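Side-chain contacts in alcohol dehydrogenase, zinc-containing (PDB 5YLN), which probably oxidises alcohols to aldehydes or ketones with NAD+ as hydride acceptor, as a zinc-dependent member of the medium-chain dehydrogenase family: residues A[102-105]-A[106-109]; A[158-161]-A[162-166]; A[299-302]-A[303-307]; A[39-42]-A[43-47]. All blocks are in the same frame, centred on the assembly; numbering follows the deposited sequence.

Contact 1: residues A[102-105]-A[106-109]. With ZN (zinc ion), chain F.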
# COMPACT_ATOMS: atom_id res chain seq x y z
N LYS A 102 -5.34 -16.04 10.25
CA LYS A 102 -4.50 -15.40 9.25
C LYS A 102 -3.13 -14.99 9.79
O LYS A 102 -2.31 -14.50 9.02
CB LYS A 102 -5.20 -14.17 8.67
CG LYS A 102 -6.49 -14.47 7.90
CD LYS A 102 -7.17 -13.18 7.44
CE LYS A 102 -8.39 -13.47 6.58
NZ LYS A 102 -8.03 -14.03 5.24
N GLY A 103 -2.86 -15.19 11.08
CA GLY A 103 -1.64 -14.66 11.67
C GLY A 103 -1.67 -13.17 11.98
O GLY A 103 -0.64 -12.60 12.36
N ILE A 104 -2.84 -12.53 11.86
CA ILE A 104 -2.98 -11.10 12.12
C ILE A 104 -3.41 -10.92 13.57
O ILE A 104 -4.54 -10.51 13.86
CB ILE A 104 -3.98 -10.47 11.13
CG1 ILE A 104 -3.60 -10.86 9.69
CG2 ILE A 104 -4.04 -8.96 11.27
CD1 ILE A 104 -4.62 -10.41 8.69
N TYR A 105 -2.50 -11.24 14.51
CA TYR A 105 -2.87 -11.23 15.92
C TYR A 105 -3.24 -9.83 16.40
O TYR A 105 -3.96 -9.70 17.39
CB TYR A 105 -1.75 -11.81 16.78
CG TYR A 105 -1.32 -13.21 16.35
CD1 TYR A 105 -2.26 -14.14 15.90
CD2 TYR A 105 0.02 -13.60 16.38
CE1 TYR A 105 -1.88 -15.41 15.49
CE2 TYR A 105 0.41 -14.87 15.97
CZ TYR A 105 -0.54 -15.78 15.53
OH TYR A 105 -0.17 -17.06 15.12
N ALA A 106 -2.76 -8.80 15.70
CA ALA A 106 -3.13 -7.42 15.97
C ALA A 106 -4.65 -7.20 15.95
O ALA A 106 -5.13 -6.23 16.55
CB ALA A 106 -2.44 -6.50 14.96
N HIS A 107 -5.40 -8.08 15.28
CA HIS A 107 -6.84 -7.87 15.19
C HIS A 107 -7.63 -9.08 15.65
O HIS A 107 -8.75 -9.30 15.20
CB HIS A 107 -7.22 -7.44 13.78
CG HIS A 107 -6.65 -6.10 13.44
ND1 HIS A 107 -7.24 -4.92 13.87
CD2 HIS A 107 -5.51 -5.73 12.81
CE1 HIS A 107 -6.51 -3.90 13.48
NE2 HIS A 107 -5.46 -4.36 12.83
N CYS A 108 -7.07 -9.84 16.60
CA CYS A 108 -7.81 -10.94 17.21
C CYS A 108 -9.14 -10.45 17.79
O CYS A 108 -9.19 -9.40 18.45
CB CYS A 108 -6.94 -11.59 18.30
SG CYS A 108 -7.86 -12.72 19.38
N GLU A 109 -10.21 -11.20 17.54
CA GLU A 109 -11.57 -10.78 17.89
C GLU A 109 -12.06 -11.31 19.24
O GLU A 109 -13.23 -11.10 19.58
CB GLU A 109 -12.56 -11.20 16.80
CG GLU A 109 -12.23 -10.67 15.41
CD GLU A 109 -13.25 -11.06 14.32
OE1 GLU A 109 -13.63 -10.19 13.51
OE2 GLU A 109 -13.66 -12.24 14.27
ZN ZN F . -8.01 -14.47 17.77
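Ile104 meets His107, and Tyr105 meets Cys108, across a tight turn: the carbonyl O of Ile104 accepts from His107 N (2.9 Å), and Tyr105 O accepts from Cys108 N (3.2 Å). These two bonds, each spanning three residues, make a short 3-10 turn at Tyr105 and Ala106. The side chain of Cys108 leads from this turn to a zinc ion. Its CB lies 3.6 Å from Tyr105 O and 3.1 Å from the metal. From there SG runs anti to the backbone N (chi1 167°) and ends 2.4 Å from the zinc ion, which Cys94, Cys97 and Cys100 also bind. On another side of the turn, CG2 of Ile104 meets the edge of the His107 imidazole, in its plane, with CD2 the nearest ring atom at 3.9 Å. The far end of that ring leaves the turn: His107 NE2 is hydrogen-bonded to Asn289 of the second subunit, whose Asp265 also packs on Ile104. The carbonyl O of Gly103 lies over the centre of one face of the Tyr105 ring, 4.0 Å above the plane. One short loop thus serves both a metal and the subunit interface. Four cysteines around one zinc ion, the last of them delivered by a tight turn, make up the structural zinc site of the zinc-containing alcohol dehydrogenases.

Contact 2: residues A[158-161]-A[162-166]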
# COMPACT_ATOMS: atom_id res chain seq x y z
N THR A 158 7.79 -4.59 15.97
CA THR A 158 7.14 -3.44 15.33
C THR A 158 7.97 -2.94 14.16
O THR A 158 7.48 -2.89 13.02
CB THR A 158 6.88 -2.31 16.36
OG1 THR A 158 5.91 -2.75 17.32
CG2 THR A 158 6.28 -1.07 15.65
N GLY A 159 9.23 -2.61 14.41
CA GLY A 159 10.13 -2.22 13.32
C GLY A 159 10.22 -3.26 12.20
O GLY A 159 10.26 -2.92 11.02
N TYR A 160 10.26 -4.56 12.56
CA TYR A 160 10.47 -5.60 11.56
C TYR A 160 9.21 -5.83 10.73
O TYR A 160 9.24 -5.70 9.50
CB TYR A 160 10.92 -6.91 12.23
CG TYR A 160 11.31 -8.03 11.26
CD1 TYR A 160 12.27 -7.83 10.26
CD2 TYR A 160 10.74 -9.29 11.37
CE1 TYR A 160 12.63 -8.86 9.38
CE2 TYR A 160 11.09 -10.33 10.50
CZ TYR A 160 12.04 -10.10 9.51
OH TYR A 160 12.37 -11.12 8.65
N GLU A 161 8.09 -6.14 11.38
CA GLU A 161 6.85 -6.45 10.65
C GLU A 161 6.29 -5.22 9.95
O GLU A 161 5.90 -5.28 8.78
CB GLU A 161 5.81 -7.05 11.60
CG GLU A 161 6.23 -8.38 12.20
CD GLU A 161 5.30 -8.87 13.32
OE1 GLU A 161 4.18 -8.35 13.47
OE2 GLU A 161 5.72 -9.79 14.05
N ILE A 162 6.25 -4.08 10.65
CA ILE A 162 5.55 -2.91 10.14
C ILE A 162 6.45 -1.96 9.35
O ILE A 162 5.98 -1.30 8.41
CB ILE A 162 4.85 -2.15 11.29
CG1 ILE A 162 4.04 -3.13 12.16
CG2 ILE A 162 4.01 -0.99 10.74
CD1 ILE A 162 3.08 -4.04 11.37
N GLY A 163 7.74 -1.89 9.66
CA GLY A 163 8.65 -1.08 8.89
C GLY A 163 9.43 -1.80 7.79
O GLY A 163 9.69 -1.24 6.73
N VAL A 164 9.86 -3.04 8.06
CA VAL A 164 10.82 -3.72 7.19
C VAL A 164 10.11 -4.67 6.22
O VAL A 164 10.32 -4.62 5.00
CB VAL A 164 11.90 -4.45 8.01
CG1 VAL A 164 12.79 -5.37 7.11
CG2 VAL A 164 12.75 -3.42 8.75
N LEU A 165 9.22 -5.51 6.74
CA LEU A 165 8.49 -6.47 5.90
C LEU A 165 7.43 -5.79 5.03
O LEU A 165 7.33 -6.05 3.83
CB LEU A 165 7.87 -7.58 6.78
CG LEU A 165 8.92 -8.55 7.36
CD1 LEU A 165 8.29 -9.60 8.27
CD2 LEU A 165 9.68 -9.22 6.22
N LYS A 166 6.62 -4.90 5.62
CA LYS A 166 5.64 -4.20 4.78
C LYS A 166 6.33 -3.28 3.79
O LYS A 166 5.82 -3.06 2.69
CB LYS A 166 4.63 -3.46 5.66
CG LYS A 166 3.74 -4.42 6.43
CD LYS A 166 2.64 -3.71 7.18
CE LYS A 166 1.69 -4.70 7.84
NZ LYS A 166 0.80 -5.34 6.85
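With chi1 at -174°, the Tyr160 ring swings beside its own carbonyl carbon and lies along the next turn of the helix, where Leu165, its CG anti to the carbonyl carbon (chi1 -71°), rises to meet it. Methyl CD1 of Leu165 sits over one face of the ring in a CH-pi contact, 4.0 Å from the centroid and displaced toward the rim on the CE2 side. Val164 CG1 approaches Tyr160 CD1 obliquely at 4.0 Å, on the same side of the ring plane. The backbone beneath is wound wider than an alpha helix. Tyr160 O is gripped twice, by Val164 N at 3.1 Å and by Leu165 N at 2.8 Å, the latter a pi-type bond spanning five residues. Lys166 N reaches back to Glu161 O in another, while Ile162 N keeps the ordinary alpha bond to Thr158 O. Gly159 O accepts weak bonds from Gly163 N and Val164 N. Outside the turn, Tyr160 OH is hydrogen-bonded to Tyr194, and the Glu161 carboxylate to Thr301 and to the backbone of Ser298 and Thr299. Tyr160 touches both helix 182-191 and helix 302-310, and Val164 touches helix 182-191.

Contact 3: residues A[299-302]-A[303-307]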
# COMPACT_ATOMS: atom_id res chain seq x y z
N THR A 299 3.26 -9.53 16.06
CA THR A 299 4.27 -10.37 16.70
C THR A 299 4.23 -11.82 16.22
O THR A 299 4.82 -12.71 16.86
CB THR A 299 4.23 -10.31 18.25
OG1 THR A 299 3.10 -11.01 18.77
CG2 THR A 299 4.17 -8.88 18.73
N ASN A 300 3.63 -12.09 15.06
CA ASN A 300 3.75 -13.43 14.48
C ASN A 300 5.20 -13.78 14.13
O ASN A 300 5.53 -14.97 14.04
CB ASN A 300 2.84 -13.55 13.26
CG ASN A 300 3.13 -12.51 12.20
OD1 ASN A 300 3.21 -11.32 12.49
ND2 ASN A 300 3.30 -12.96 10.98
N THR A 301 6.07 -12.79 13.94
CA THR A 301 7.47 -13.06 13.60
C THR A 301 8.36 -13.31 14.81
O THR A 301 9.52 -13.69 14.61
CB THR A 301 8.09 -11.91 12.78
OG1 THR A 301 8.14 -10.72 13.57
CG2 THR A 301 7.28 -11.65 11.49
N THR A 302 7.86 -13.10 16.03
CA THR A 302 8.65 -13.32 17.24
C THR A 302 9.49 -14.60 17.23
O THR A 302 10.67 -14.54 17.59
CB THR A 302 7.73 -13.29 18.48
OG1 THR A 302 7.04 -12.04 18.54
CG2 THR A 302 8.56 -13.47 19.77
N PRO A 303 8.97 -15.78 16.82
CA PRO A 303 9.85 -16.96 16.72
C PRO A 303 11.01 -16.78 15.75
O PRO A 303 12.14 -17.24 16.02
CB PRO A 303 8.91 -18.07 16.23
CG PRO A 303 7.56 -17.62 16.60
CD PRO A 303 7.57 -16.12 16.51
N GLN A 304 10.76 -16.16 14.60
CA GLN A 304 11.83 -15.96 13.62
C GLN A 304 12.86 -14.96 14.14
O GLN A 304 14.07 -15.13 13.92
CB GLN A 304 11.23 -15.51 12.28
CG GLN A 304 12.26 -15.20 11.19
CD GLN A 304 11.64 -14.59 9.91
OE1 GLN A 304 10.57 -13.96 9.95
NE2 GLN A 304 12.33 -14.76 8.78
N LEU A 305 12.41 -13.93 14.86
CA LEU A 305 13.36 -12.96 15.41
C LEU A 305 14.18 -13.58 16.52
O LEU A 305 15.37 -13.29 16.65
CB LEU A 305 12.63 -11.72 15.94
CG LEU A 305 11.91 -10.81 14.94
CD1 LEU A 305 11.01 -9.83 15.70
CD2 LEU A 305 12.90 -10.06 14.08
N LEU A 306 13.56 -14.43 17.35
CA LEU A 306 14.32 -15.17 18.35
C LEU A 306 15.43 -15.99 17.70
O LEU A 306 16.58 -15.98 18.16
CB LEU A 306 13.39 -16.06 19.16
CG LEU A 306 12.49 -15.42 20.23
CD1 LEU A 306 11.44 -16.44 20.64
CD2 LEU A 306 13.32 -14.97 21.44
N LYS A 307 15.10 -16.70 16.61
CA LYS A 307 16.12 -17.46 15.89
C LYS A 307 17.20 -16.54 15.34
O LYS A 307 18.40 -16.79 15.53
CB LYS A 307 15.48 -18.27 14.75
CG LYS A 307 14.60 -19.45 15.17
CD LYS A 307 14.33 -20.36 13.95
CE LYS A 307 13.11 -21.24 14.12
NZ LYS A 307 12.32 -21.31 12.85
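Thr301 and Leu305 meet at the first turn of helix 302-310, which a type I beta turn from Thr299 to Thr302 leads into. Among the hydrogen bonds, the alpha-helical pair comes first: Leu305 N donates to Thr301 O at 2.9 Å, and Leu306 N to Thr302 O at the same length. Gln304 N adds a weak bond to Thr301 O. Within the beta turn, Thr299 O receives both Thr302 N and Thr302 OG1 from the same face of its carbonyl plane. The hydroxyl can reach back because OG1 stands anti to the carbonyl carbon of Thr302 (chi1 -58°), beside the N that makes the other bond. This double grip fixes the rotation of Thr302 as the chain enters the helix.

Van der Waals contacts make up the rest. Leu305 CD1 lies 3.7 Å from Thr301 OG1, a hydroxyl whose hydrogen-bond partner is Glu161. Leu306 CG lies 3.3 Å from Thr302 O. Leu305 also packs on Tyr160, and Thr302 and Pro303 on Tyr138, so the helix start packs on both helix 157-165 and strand 137-139. Proline suits this first turn, having no N-H to leave without an acceptor. Its ring fits closely against the preceding residue, with Pro303 CD 3.5 Å from Thr302 CB.

Contact 4: residues A[39-42]-A[43-47]. With ZN (zinc ion), chain E.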
# COMPACT_ATOMS: atom_id res chain seq x y z
N THR A 39 10.72 -4.79 32.61
CA THR A 39 9.79 -4.15 31.70
C THR A 39 10.47 -2.90 31.14
O THR A 39 11.64 -2.63 31.42
CB THR A 39 8.46 -3.83 32.41
OG1 THR A 39 7.48 -3.46 31.45
CG2 THR A 39 8.62 -2.69 33.47
N THR A 40 9.72 -2.15 30.33
CA THR A 40 10.20 -0.89 29.76
C THR A 40 9.00 0.05 29.52
O THR A 40 7.86 -0.26 29.86
CB THR A 40 11.01 -1.19 28.48
OG1 THR A 40 11.60 -0.00 27.95
CG2 THR A 40 10.13 -1.79 27.41
N ILE A 41 9.28 1.22 28.94
CA ILE A 41 8.27 2.21 28.57
C ILE A 41 8.30 2.37 27.05
O ILE A 41 9.37 2.39 26.44
CB ILE A 41 8.53 3.58 29.24
CG1 ILE A 41 8.88 3.44 30.73
CG2 ILE A 41 7.33 4.49 29.08
CD1 ILE A 41 9.49 4.69 31.30
N CYS A 42 7.12 2.51 26.47
CA CYS A 42 6.95 2.78 25.05
C CYS A 42 6.48 4.22 24.87
O CYS A 42 5.86 4.80 25.77
CB CYS A 42 5.92 1.82 24.46
SG CYS A 42 5.51 2.18 22.75
N GLY A 43 6.79 4.81 23.72
CA GLY A 43 6.27 6.15 23.44
C GLY A 43 4.77 6.24 23.60
O GLY A 43 4.25 7.26 24.08
N THR A 44 4.03 5.18 23.23
CA THR A 44 2.58 5.17 23.38
C THR A 44 2.16 5.37 24.83
O THR A 44 1.11 5.96 25.09
CB THR A 44 2.01 3.85 22.82
OG1 THR A 44 2.25 3.74 21.41
CG2 THR A 44 0.51 3.75 23.07
N ASP A 45 2.96 4.90 25.79
CA ASP A 45 2.64 5.12 27.20
C ASP A 45 2.65 6.60 27.53
O ASP A 45 1.79 7.10 28.27
CB ASP A 45 3.62 4.35 28.10
CG ASP A 45 3.57 2.83 27.89
OD1 ASP A 45 2.49 2.28 27.56
OD2 ASP A 45 4.62 2.18 28.06
N LEU A 46 3.65 7.33 27.01
CA LEU A 46 3.68 8.78 27.18
C LEU A 46 2.42 9.42 26.62
O LEU A 46 1.82 10.30 27.24
CB LEU A 46 4.92 9.36 26.50
CG LEU A 46 6.23 8.76 27.01
CD1 LEU A 46 7.42 9.46 26.37
CD2 LEU A 46 6.26 8.87 28.53
N HIS A 47 2.01 8.98 25.42
CA HIS A 47 0.79 9.49 24.81
C HIS A 47 -0.44 9.21 25.67
O HIS A 47 -1.32 10.07 25.80
CB HIS A 47 0.60 8.87 23.42
CG HIS A 47 1.55 9.40 22.38
ND1 HIS A 47 1.53 10.71 21.96
CD2 HIS A 47 2.53 8.78 21.68
CE1 HIS A 47 2.47 10.88 21.05
NE2 HIS A 47 3.09 9.73 20.85
ZN ZN E . 4.40 -0.04 22.30
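The start of helix 43-50 is closed by a capping box between Cys42 and Asp45, built on a cysteine that also binds zinc. Asp45 sends OD2 back to Cys42 N at 3.0 Å in a nearly straight bond (176° at the hydrogen), the donor lying above the carboxylate plane. In the other direction, Cys42 SG takes Thr44 N at 3.4 Å, the N-cap bond. Asp45 N also donates to Cys42 O at 2.9 Å. The position of SG follows from chi1 of Cys42 at 174°: SG, anti to the backbone N, is carried over the helix start and reaches the zinc ion at 2.5 Å. It thus serves metal and helix at once. Ile41 CG2 touches Asp45, 3.7 Å from Asp45 OD2 and 3.8 Å from Asp45 CB, while the Ile41 side chain also packs on Tyr333 and Phe336 of helix 329-337. Asp45 OD2 has a second, weak partner in Gln124, and the Asp45 side chain touches His64, the other protein ligand identified for this zinc ion. A cysteine ligand at the N-terminus of a helix, paired with a histidine, is consistent with the catalytic zinc site of the medium-chain alcohol dehydrogenases.

In the fold
Contacts 1 and 4 are partly buried and each supply a cysteine to a zinc ion, but contact 1 lies in a loop at the subunit interface, whereas contact 4 caps a helix beside the other metal. Contacts 2 and 3 carry no metal ligand; both are largely buried and rest on helix turns, partly pi-type in the first, alpha-helical in the second. They join directly, through the Glu161 carboxylate and the Tyr160 ring. Contact 3 also touches contact 1, through Asn300 against Gly103 and Tyr105, so three of the four form a connected series. Contact 4 stands apart, its nearest atoms about 7 Å from those of contact 2.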